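Local coordinates for Thg1-like uncharacterized protein (Bacillus thuringiensis, PDB 4KGM), which probably adds nucleotides to tRNA in the 3'-to-5' direction, as Thg1-family polymerases do, and binds ATP with magnesium ions, at residues W54-K58 / W217-H221; Y71-E76 / R147-A151; Q137-A141 / V233-Y238. One frame throughout, in Å; residues are numbered along the deposited sequence.

Contact 1. Residues W54-K58 / W217-H221; sequences WETCK and WSVDH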
loop_
_atom_site.group_PDB
_atom_site.type_symbol
_atom_site.label_atom_id
_atom_site.label_comp_id
_atom_site.label_asym_id
_atom_site.label_seq_id
_atom_site.Cartn_x
_atom_site.Cartn_y
_atom_site.Cartn_z
ATOM N N TRP A 54 21.362 -12.116 -21.325
ATOM C CA TRP A 54 22.432 -11.132 -21.210
ATOM C C TRP A 54 22.165 -9.923 -22.099
ATOM O O TRP A 54 22.460 -8.790 -21.723
ATOM C CB TRP A 54 23.784 -11.764 -21.545
ATOM C CG TRP A 54 24.143 -12.907 -20.644
ATOM C CD1 TRP A 54 23.540 -13.245 -19.467
ATOM C CD2 TRP A 54 25.181 -13.874 -20.854
ATOM N NE1 TRP A 54 24.139 -14.359 -18.931
ATOM C CE2 TRP A 54 25.150 -14.763 -19.762
ATOM C CE3 TRP A 54 26.134 -14.071 -21.858
ATOM C CZ2 TRP A 54 26.035 -15.834 -19.646
ATOM C CZ3 TRP A 54 27.013 -15.134 -21.740
ATOM C CH2 TRP A 54 26.957 -16.000 -20.642
ATOM N N GLU A 55 21.603 -10.170 -23.278
ATOM C CA GLU A 55 21.218 -9.087 -24.175
ATOM C C GLU A 55 20.003 -8.360 -23.618
ATOM O O GLU A 55 19.841 -7.156 -23.813
ATOM C CB GLU A 55 20.924 -9.620 -25.578
ATOM C CG GLU A 55 22.162 -10.040 -26.343
ATOM C CD GLU A 55 23.148 -8.901 -26.518
ATOM O OE1 GLU A 55 22.774 -7.880 -27.134
ATOM O OE2 GLU A 55 24.293 -9.021 -26.032
ATOM N N THR A 56 19.150 -9.104 -22.922
ATOM C CA THR A 56 17.996 -8.522 -22.257
ATOM C C THR A 56 18.465 -7.630 -21.113
ATOM O O THR A 56 17.979 -6.510 -20.944
ATOM C CB THR A 56 17.052 -9.612 -21.715
ATOM O OG1 THR A 56 16.560 -10.402 -22.804
ATOM C CG2 THR A 56 15.877 -8.989 -20.982
ATOM N N CYS A 57 19.425 -8.133 -20.344
ATOM C CA CYS A 57 19.996 -7.391 -19.225
ATOM C C CYS A 57 20.613 -6.066 -19.660
ATOM O O CYS A 57 20.528 -5.073 -18.943
ATOM C CB CYS A 57 21.045 -8.235 -18.505
ATOM S SG CYS A 57 20.369 -9.587 -17.527
ATOM N N LYS A 58 21.240 -6.062 -20.831
ATOM C CA LYS A 58 21.816 -4.839 -21.376
ATOM C C LYS A 58 20.707 -3.861 -21.730
ATOM O O LYS A 58 20.756 -2.689 -21.364
ATOM C CB LYS A 58 22.656 -5.138 -22.619
ATOM C CG LYS A 58 23.908 -5.966 -22.364
ATOM C CD LYS A 58 24.689 -6.168 -23.654
ATOM C CE LYS A 58 25.971 -6.947 -23.424
ATOM N NZ LYS A 58 26.766 -7.076 -24.679
ATOM N N TRP A 217 27.301 -1.033 -21.514
ATOM C CA TRP A 217 26.973 -2.117 -20.600
ATOM C C TRP A 217 27.542 -3.422 -21.140
ATOM O O TRP A 217 27.337 -3.763 -22.305
ATOM C CB TRP A 217 25.459 -2.226 -20.413
ATOM C CG TRP A 217 24.852 -1.010 -19.785
ATOM C CD1 TRP A 217 24.336 0.076 -20.431
ATOM C CD2 TRP A 217 24.704 -0.749 -18.384
ATOM N NE1 TRP A 217 23.872 0.994 -19.520
ATOM C CE2 TRP A 217 24.086 0.511 -18.256
ATOM C CE3 TRP A 217 25.029 -1.462 -17.225
ATOM C CZ2 TRP A 217 23.790 1.076 -17.017
ATOM C CZ3 TRP A 217 24.733 -0.900 -15.996
ATOM C CH2 TRP A 217 24.120 0.357 -15.901
ATOM N N SER A 218 28.262 -4.148 -20.292
ATOM C CA SER A 218 28.936 -5.366 -20.724
ATOM C C SER A 218 28.765 -6.495 -19.719
ATOM O O SER A 218 28.508 -6.257 -18.539
ATOM C CB SER A 218 30.426 -5.100 -20.948
ATOM O OG SER A 218 30.624 -4.045 -21.874
ATOM N N VAL A 219 28.911 -7.726 -20.195
ATOM C CA VAL A 219 28.866 -8.888 -19.322
ATOM C C VAL A 219 30.230 -9.087 -18.680
ATOM O O VAL A 219 31.241 -9.195 -19.374
ATOM C CB VAL A 219 28.492 -10.164 -20.097
ATOM C CG1 VAL A 219 28.429 -11.356 -19.153
ATOM C CG2 VAL A 219 27.171 -9.981 -20.824
ATOM N N ASP A 220 30.261 -9.121 -17.352
ATOM C CA ASP A 220 31.503 -9.372 -16.635
ATOM C C ASP A 220 31.577 -10.830 -16.202
ATOM O O ASP A 220 30.938 -11.231 -15.229
ATOM C CB ASP A 220 31.629 -8.454 -15.418
ATOM C CG ASP A 220 32.943 -8.642 -14.682
ATOM O OD1 ASP A 220 33.969 -8.891 -15.350
ATOM O OD2 ASP A 220 32.950 -8.546 -13.436
ATOM N N HIS A 221 32.355 -11.622 -16.933
ATOM C CA HIS A 221 32.514 -13.037 -16.615
ATOM C C HIS A 221 33.503 -13.231 -15.470
ATOM O O HIS A 221 33.683 -14.341 -14.970
ATOM C CB HIS A 221 32.948 -13.823 -17.852
ATOM C CG HIS A 221 31.934 -13.818 -18.953
ATOM N ND1 HIS A 221 30.834 -14.650 -18.956
ATOM C CD2 HIS A 221 31.848 -13.078 -20.084
ATOM C CE1 HIS A 221 30.116 -14.425 -20.041
ATOM N NE2 HIS A 221 30.709 -13.475 -20.742
HETATM O O HOH W 1 29.095 -8.240 -22.940
#
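Lys58 reaches Val219 through water 1, which joins its NZ to the backbone of the strand. The water accepts from Lys58 NZ at 3.1 Å and from Val219 N at 2.8 Å. Lys58 NZ also forms a salt bridge to Glu55 OE2 at 3.4 Å, its hydrogen bond weak. The contact lays helix 47-63 on strand 215-220, at one edge of the antiparallel sheet within the chain, in the palm-like catalytic domain. The helix and strand segments run at 141° to each other, closer to antiparallel than to perpendicular. Lys58 reaches the strand with an extended chain. Lys58 CE passes 3.6 Å from Trp217 O and lies near Val219 CG2, so the aliphatic part packs while the ammonium end is held by polar partners. Trp217 starts toward the helix at CB, but its indole leads off to Ala61 and Gln62 farther along that helix. At the other end, Trp54 and His221 form an offset edge-to-face pair, with the edge of His221 toward the indole. Their planes stand 72° apart, and Trp54 CH2 lies 3.6 Å from His221 CE1. Trp54 also meets Trp195 and His72, which places it in an aromatic cluster. Val219 sits between Lys58 and the aromatic pair. Val219 CG2 touches Trp54 CB at 3.9 Å. Val219 CG1 sits over one face of the indole and 3.5 Å above the plane of the His221 ring, offset toward the rim.

Contact 2. Residues Y71-E76 / R147-A151; sequences YHQSDE and RQQDA. With MG (magnesium ion), chain G; MG (magnesium ion), chain H; ATP (adenosine-5'-triphosphate), chain E.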
loop_
_atom_site.group_PDB
_atom_site.type_symbol
_atom_site.label_atom_id
_atom_site.label_comp_id
_atom_site.label_asym_id
_atom_site.label_seq_id
_atom_site.Cartn_x
_atom_site.Cartn_y
_atom_site.Cartn_z
ATOM N N TYR A 71 21.931 -8.205 -12.360
ATOM C CA TYR A 71 22.438 -9.539 -12.063
ATOM C C TYR A 71 21.547 -10.624 -12.659
ATOM O O TYR A 71 20.343 -10.658 -12.405
ATOM C CB TYR A 71 22.567 -9.742 -10.552
ATOM C CG TYR A 71 22.917 -11.159 -10.161
ATOM C CD1 TYR A 71 24.220 -11.631 -10.278
ATOM C CD2 TYR A 71 21.948 -12.027 -9.675
ATOM C CE1 TYR A 71 24.545 -12.927 -9.923
ATOM C CE2 TYR A 71 22.263 -13.323 -9.319
ATOM C CZ TYR A 71 23.564 -13.768 -9.444
ATOM O OH TYR A 71 23.882 -15.059 -9.088
ATOM N N HIS A 72 22.145 -11.512 -13.449
ATOM C CA HIS A 72 21.394 -12.618 -14.034
ATOM C C HIS A 72 21.743 -13.972 -13.429
ATOM O O HIS A 72 22.896 -14.246 -13.097
ATOM C CB HIS A 72 21.578 -12.685 -15.550
ATOM C CG HIS A 72 20.992 -13.920 -16.164
ATOM N ND1 HIS A 72 21.762 -14.986 -16.576
ATOM C CD2 HIS A 72 19.706 -14.271 -16.401
ATOM C CE1 HIS A 72 20.978 -15.933 -17.058
ATOM N NE2 HIS A 72 19.725 -15.525 -16.962
ATOM N N GLN A 73 20.721 -14.809 -13.299
ATOM C CA GLN A 73 20.874 -16.192 -12.875
ATOM C C GLN A 73 19.599 -16.945 -13.238
ATOM O O GLN A 73 18.499 -16.461 -12.973
ATOM C CB GLN A 73 21.138 -16.272 -11.372
ATOM C CG GLN A 73 20.697 -17.576 -10.739
ATOM C CD GLN A 73 19.397 -17.440 -9.977
ATOM O OE1 GLN A 73 18.405 -18.094 -10.297
ATOM N NE2 GLN A 73 19.397 -16.591 -8.956
ATOM N N SER A 74 19.754 -18.115 -13.853
ATOM C CA SER A 74 18.617 -18.909 -14.317
ATOM C C SER A 74 17.674 -18.085 -15.192
ATOM O O SER A 74 18.073 -17.563 -16.232
ATOM C CB SER A 74 17.849 -19.507 -13.133
ATOM O OG SER A 74 18.714 -20.211 -12.261
ATOM N N ASP A 75 16.426 -17.961 -14.754
ATOM C CA ASP A 75 15.425 -17.212 -15.507
ATOM C C ASP A 75 15.028 -15.920 -14.797
ATOM O O ASP A 75 13.964 -15.360 -15.063
ATOM C CB ASP A 75 14.182 -18.071 -15.744
ATOM C CG ASP A 75 13.435 -18.378 -14.462
ATOM O OD1 ASP A 75 14.086 -18.453 -13.397
ATOM O OD2 ASP A 75 12.198 -18.541 -14.518
ATOM N N GLU A 76 15.880 -15.449 -13.893
ATOM C CA GLU A 76 15.575 -14.240 -13.140
ATOM C C GLU A 76 16.567 -13.117 -13.423
ATOM O O GLU A 76 17.733 -13.364 -13.738
ATOM C CB GLU A 76 15.512 -14.526 -11.639
ATOM C CG GLU A 76 16.867 -14.575 -10.960
ATOM C CD GLU A 76 16.757 -14.651 -9.455
ATOM O OE1 GLU A 76 15.753 -15.203 -8.956
ATOM O OE2 GLU A 76 17.672 -14.149 -8.770
ATOM N N ARG A 147 21.191 -13.602 -3.595
ATOM C CA ARG A 147 20.853 -14.076 -4.933
ATOM C C ARG A 147 21.906 -15.035 -5.483
ATOM O O ARG A 147 21.576 -15.988 -6.189
ATOM C CB ARG A 147 20.659 -12.896 -5.885
ATOM C CG ARG A 147 19.419 -12.058 -5.600
ATOM C CD ARG A 147 18.147 -12.788 -5.997
ATOM N NE ARG A 147 17.583 -13.580 -4.909
ATOM C CZ ARG A 147 16.637 -14.500 -5.068
ATOM N NH1 ARG A 147 16.155 -14.757 -6.276
ATOM N NH2 ARG A 147 16.178 -15.171 -4.020
ATOM N N GLN A 148 23.171 -14.777 -5.161
ATOM C CA GLN A 148 24.257 -15.661 -5.573
ATOM C C GLN A 148 24.204 -16.994 -4.829
ATOM O O GLN A 148 24.547 -18.035 -5.385
ATOM C CB GLN A 148 25.618 -14.995 -5.360
ATOM C CG GLN A 148 26.043 -14.067 -6.485
ATOM C CD GLN A 148 27.477 -13.597 -6.336
ATOM O OE1 GLN A 148 28.053 -13.658 -5.248
ATOM N NE2 GLN A 148 28.063 -13.128 -7.432
ATOM N N GLN A 149 23.777 -16.954 -3.571
ATOM C CA GLN A 149 23.629 -18.173 -2.782
ATOM C C GLN A 149 22.459 -19.004 -3.296
ATOM O O GLN A 149 22.438 -20.225 -3.146
ATOM C CB GLN A 149 23.450 -17.844 -1.297
ATOM C CG GLN A 149 24.708 -17.300 -0.629
ATOM C CD GLN A 149 24.480 -16.891 0.816
ATOM O OE1 GLN A 149 23.424 -17.155 1.393
ATOM N NE2 GLN A 149 25.475 -16.237 1.408
ATOM N N ASP A 150 21.488 -18.333 -3.906
ATOM C CA ASP A 150 20.364 -19.015 -4.532
ATOM C C ASP A 150 20.760 -19.464 -5.934
ATOM O O ASP A 150 20.136 -20.353 -6.517
ATOM C CB ASP A 150 19.144 -18.095 -4.592
ATOM C CG ASP A 150 17.919 -18.785 -5.161
ATOM O OD1 ASP A 150 17.693 -18.682 -6.386
ATOM O OD2 ASP A 150 17.184 -19.433 -4.386
ATOM N N ALA A 151 21.806 -18.839 -6.467
ATOM C CA ALA A 151 22.326 -19.190 -7.782
ATOM C C ALA A 151 23.104 -20.501 -7.728
ATOM O O ALA A 151 22.956 -21.356 -8.599
ATOM C CB ALA A 151 23.211 -18.075 -8.314
HETATM MG MG MG G . 10.376 -18.529 -13.413
HETATM MG MG MG H . 12.917 -18.472 -11.360
HETATM P PG ATP E . 7.237 -19.855 -12.368
HETATM O O1G ATP E . 7.314 -20.284 -10.922
HETATM O O2G ATP E . 5.839 -19.576 -12.868
HETATM O O3G ATP E . 8.244 -18.794 -12.741
HETATM P PB ATP E . 9.226 -21.541 -13.463
HETATM O O1B ATP E . 9.884 -20.390 -14.189
HETATM O O2B ATP E . 9.265 -22.914 -14.087
HETATM O O3B ATP E . 7.682 -21.179 -13.180
HETATM P PA ATP E . 11.423 -21.424 -11.762
HETATM O O1A ATP E . 11.816 -21.954 -10.405
HETATM O O2A ATP E . 11.728 -19.995 -12.143
HETATM O O3A ATP E . 9.850 -21.674 -11.985
HETATM O "O5'" ATP E . 12.036 -22.384 -12.901
HETATM C "C5'" ATP E . 13.156 -21.977 -13.683
HETATM C "C4'" ATP E . 13.403 -23.013 -14.773
HETATM O "O4'" ATP E . 14.177 -22.460 -15.840
HETATM C "C3'" ATP E . 14.165 -24.217 -14.243
HETATM O "O3'" ATP E . 13.309 -25.363 -14.222
HETATM C "C2'" ATP E . 15.308 -24.441 -15.215
HETATM O "O2'" ATP E . 15.283 -25.783 -15.711
HETATM C "C1'" ATP E . 15.073 -23.451 -16.346
HETATM N N9 ATP E . 16.351 -22.835 -16.790
HETATM C C8 ATP E . 16.940 -21.752 -16.250
HETATM N N7 ATP E . 18.096 -21.451 -16.894
HETATM C C5 ATP E . 18.261 -22.357 -17.875
HETATM C C6 ATP E . 19.268 -22.620 -18.930
HETATM N N6 ATP E . 20.362 -21.832 -19.069
HETATM N N1 ATP E . 19.057 -23.674 -19.750
HETATM C C2 ATP E . 17.976 -24.464 -19.623
HETATM N N3 ATP E . 17.023 -24.285 -18.691
HETATM C C4 ATP E . 17.108 -23.266 -17.802
HETATM O O HOH W 2 12.695 -18.163 -9.430
#
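One nitrogen, Arg147 NH1, faces both carboxylate oxygens of Glu76. Arg147 NH1 lies 2.7 Å from Glu76 OE1 in a salt bridge and donates to Glu76 OE2 at 3.0 Å, on the syn lone pair. The carboxylate and guanidinium planes are only 18° apart. Glu76 reaches the arginine with CG between its backbone N and carbonyl carbon (chi1 81°) and the chain extended beyond. Arg147 comes to meet it by bending at chi2 and chi3. Residues 73 to 76 form a type II' turn, the tip of the beta hairpin of the palm-like domain. Within the turn, Asp75 binds both magnesium ions, OD2 taking one at 2.1 Å and OD1 the other. ATP O2A is a ligand of both ions. Asp30 serves both ions; Gly31 O joins at the ion held by Asp75 OD2. Ser74 OG holds the Gln73 amide by a bond to OE1 in the carbonyl plane. On the helix side, Gln73 CG packs on Ala151 CB at 3.5 Å. Ala151 CB also lies at the edge of the Tyr71 ring, 3.2 Å from Tyr71 OH. That hydroxyl is bonded to Arg198 O. Gln148 CG lies 3.5 Å from Tyr71 OH, while the amide of Gln148 turns to Ile226 N and Pro224 O.

Contact 3. Residues Q137-A141 / V233-Y238; sequences QDEVA and VEQFVY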
loop_
_atom_site.group_PDB
_atom_site.type_symbol
_atom_site.label_atom_id
_atom_site.label_comp_id
_atom_site.label_asym_id
_atom_site.label_seq_id
_atom_site.Cartn_x
_atom_site.Cartn_y
_atom_site.Cartn_z
ATOM N N GLN A 137 20.791 0.937 2.469
ATOM C CA GLN A 137 22.106 0.877 1.837
ATOM C C GLN A 137 22.960 -0.310 2.287
ATOM O O GLN A 137 23.678 -0.903 1.482
ATOM C CB GLN A 137 22.867 2.184 2.065
ATOM C CG GLN A 137 22.350 3.359 1.251
ATOM C CD GLN A 137 23.096 4.647 1.549
ATOM O OE1 GLN A 137 23.089 5.133 2.679
ATOM N NE2 GLN A 137 23.747 5.202 0.534
ATOM N N ASP A 138 22.883 -0.658 3.567
ATOM C CA ASP A 138 23.699 -1.748 4.093
ATOM C C ASP A 138 23.041 -3.118 3.922
ATOM O O ASP A 138 23.360 -4.065 4.643
ATOM C CB ASP A 138 24.087 -1.502 5.558
ATOM C CG ASP A 138 22.887 -1.435 6.492
ATOM O OD1 ASP A 138 23.089 -1.123 7.684
ATOM O OD2 ASP A 138 21.744 -1.680 6.049
ATOM N N GLU A 139 22.120 -3.213 2.969
ATOM C CA GLU A 139 21.458 -4.477 2.673
ATOM C C GLU A 139 21.482 -4.789 1.181
ATOM O O GLU A 139 21.042 -5.857 0.757
ATOM C CB GLU A 139 20.017 -4.474 3.194
ATOM C CG GLU A 139 19.890 -4.577 4.710
ATOM C CD GLU A 139 19.980 -6.003 5.219
ATOM O OE1 GLU A 139 20.800 -6.783 4.691
ATOM O OE2 GLU A 139 19.221 -6.349 6.150
ATOM N N VAL A 140 22.003 -3.856 0.391
ATOM C CA VAL A 140 22.061 -4.032 -1.055
ATOM C C VAL A 140 23.039 -5.139 -1.435
ATOM O O VAL A 140 22.709 -6.023 -2.225
ATOM C CB VAL A 140 22.452 -2.730 -1.776
ATOM C CG1 VAL A 140 22.456 -2.941 -3.286
ATOM C CG2 VAL A 140 21.499 -1.610 -1.394
ATOM N N ALA A 141 24.242 -5.087 -0.869
ATOM C CA ALA A 141 25.225 -6.141 -1.077
ATOM C C ALA A 141 24.651 -7.469 -0.608
ATOM O O ALA A 141 24.734 -8.474 -1.311
ATOM C CB ALA A 141 26.513 -5.827 -0.337
ATOM N N VAL A 233 29.500 -4.306 -5.299
ATOM C CA VAL A 233 28.132 -3.802 -5.331
ATOM C C VAL A 233 28.040 -2.431 -4.663
ATOM O O VAL A 233 27.429 -1.506 -5.199
ATOM C CB VAL A 233 27.158 -4.774 -4.633
ATOM C CG1 VAL A 233 25.774 -4.153 -4.517
ATOM C CG2 VAL A 233 27.097 -6.096 -5.383
ATOM N N GLU A 234 28.671 -2.305 -3.499
ATOM C CA GLU A 234 28.580 -1.091 -2.690
ATOM C C GLU A 234 29.155 0.153 -3.367
ATOM O O GLU A 234 28.906 1.274 -2.923
ATOM C CB GLU A 234 29.230 -1.305 -1.320
ATOM C CG GLU A 234 28.477 -2.296 -0.444
ATOM C CD GLU A 234 29.028 -2.374 0.965
ATOM O OE1 GLU A 234 30.191 -1.971 1.171
ATOM O OE2 GLU A 234 28.295 -2.838 1.865
ATOM N N GLN A 235 29.914 -0.046 -4.441
ATOM C CA GLN A 235 30.457 1.068 -5.212
ATOM C C GLN A 235 29.343 1.877 -5.866
ATOM O O GLN A 235 29.526 3.048 -6.202
ATOM C CB GLN A 235 31.420 0.560 -6.287
ATOM C CG GLN A 235 30.795 -0.432 -7.256
ATOM C CD GLN A 235 31.736 -0.834 -8.375
ATOM O OE1 GLN A 235 32.507 -0.017 -8.879
ATOM N NE2 GLN A 235 31.678 -2.101 -8.768
ATOM N N PHE A 236 28.189 1.242 -6.053
ATOM C CA PHE A 236 27.044 1.900 -6.668
ATOM C C PHE A 236 26.048 2.351 -5.603
ATOM O O PHE A 236 25.141 3.134 -5.880
ATOM C CB PHE A 236 26.350 0.958 -7.656
ATOM C CG PHE A 236 27.262 0.398 -8.713
ATOM C CD1 PHE A 236 27.765 1.210 -9.715
ATOM C CD2 PHE A 236 27.600 -0.945 -8.715
ATOM C CE1 PHE A 236 28.598 0.696 -10.692
ATOM C CE2 PHE A 236 28.433 -1.466 -9.689
ATOM C CZ PHE A 236 28.932 -0.645 -10.678
ATOM N N VAL A 237 26.227 1.849 -4.385
ATOM C CA VAL A 237 25.301 2.116 -3.290
ATOM C C VAL A 237 25.631 3.415 -2.558
ATOM O O VAL A 237 24.748 4.232 -2.296
ATOM C CB VAL A 237 25.291 0.957 -2.281
ATOM C CG1 VAL A 237 24.304 1.232 -1.162
ATOM C CG2 VAL A 237 24.956 -0.346 -2.987
ATOM N N TYR A 238 26.905 3.597 -2.228
ATOM C CA TYR A 238 27.353 4.809 -1.549
ATOM C C TYR A 238 28.045 5.755 -2.527
ATOM O O TYR A 238 29.151 5.482 -2.995
ATOM C CB TYR A 238 28.282 4.458 -0.384
ATOM C CG TYR A 238 27.672 3.490 0.608
ATOM C CD1 TYR A 238 26.897 3.945 1.668
ATOM C CD2 TYR A 238 27.871 2.120 0.483
ATOM C CE1 TYR A 238 26.337 3.060 2.576
ATOM C CE2 TYR A 238 27.314 1.230 1.385
ATOM C CZ TYR A 238 26.548 1.703 2.430
ATOM O OH TYR A 238 25.994 0.820 3.332
HETATM O O HOH W 3 25.454 -3.165 1.206
#
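Gln137 lies obliquely across Tyr238, its amide plane turned 40° from the plane of the phenol ring. Gln137 CB comes 3.6 Å from Tyr238 CE1, and the rest of the chain runs on past CD1. The glutamine chain is extended beyond CG, which carries its amide to the backbone of Val237. There Gln137 NE2 donates to Val237 O at 3.2 Å. The N-H points fairly straight, at 150°, and the acceptor lies in the amide plane. The donor, however, stands above the carbonyl plane of Val237. Tyr84 OH is a second partner of this carbonyl oxygen. Gln137 and Val237 lie alongside, pointing opposite ways, so that Val237 CG1 rests 3.7 Å from Gln137 CB. Val140 and Val237 pass in the same manner. With CG1 anti to its backbone N (chi1 -178°), Val140 sets that methyl against two valines. Val140 CG1 touches Val237 CG2 at 3.6 Å and Val233 CG1 at 3.7 Å. Ala141 continues the apolar strip, its CB 4.0 Å from Glu234 CG. The polar side is closed by water 3, which lies at hydrogen-bonding distance from Gln137 O, Ala141 N and Glu234 OE2. It thus links the first turn of one helix to a side chain of the other. Glu139, at the N-cap position of helix 140-160, turns away to a salt bridge with Arg7 of the third subunit, and Asp138 OD1 makes another with Arg22 of the second subunit. The contact joins the start of helix 140-160 to the short helix 231-237. Both helices also reach the sheet, where Val140 and Phe236 pack on Leu80 of strand 76-81 and Phe236 touches Leu69 of strand 67-73.

Contact 2 is the buried one, contact 3 is partly buried, and contact 1 is a surface contact. Contacts 1 and 2 involve the same sheet and touch directly: Trp54 NE1 lies 3.4 Å from His72 ND1, as packing. Contacts 2 and 3 share helix 140-160, but their nearest atoms stay about 7 Å apart. The chemistry follows the place. Near the ATP and magnesium ions, contact 2 pairs buried charges directly. Contact 1, at the sheet edge, relies on aromatic packing and a water bridge. Contact 3 combines valine packing with a water and a hydrogen bond from a side-chain amide, and Asp138 and Glu139 turn to other subunits.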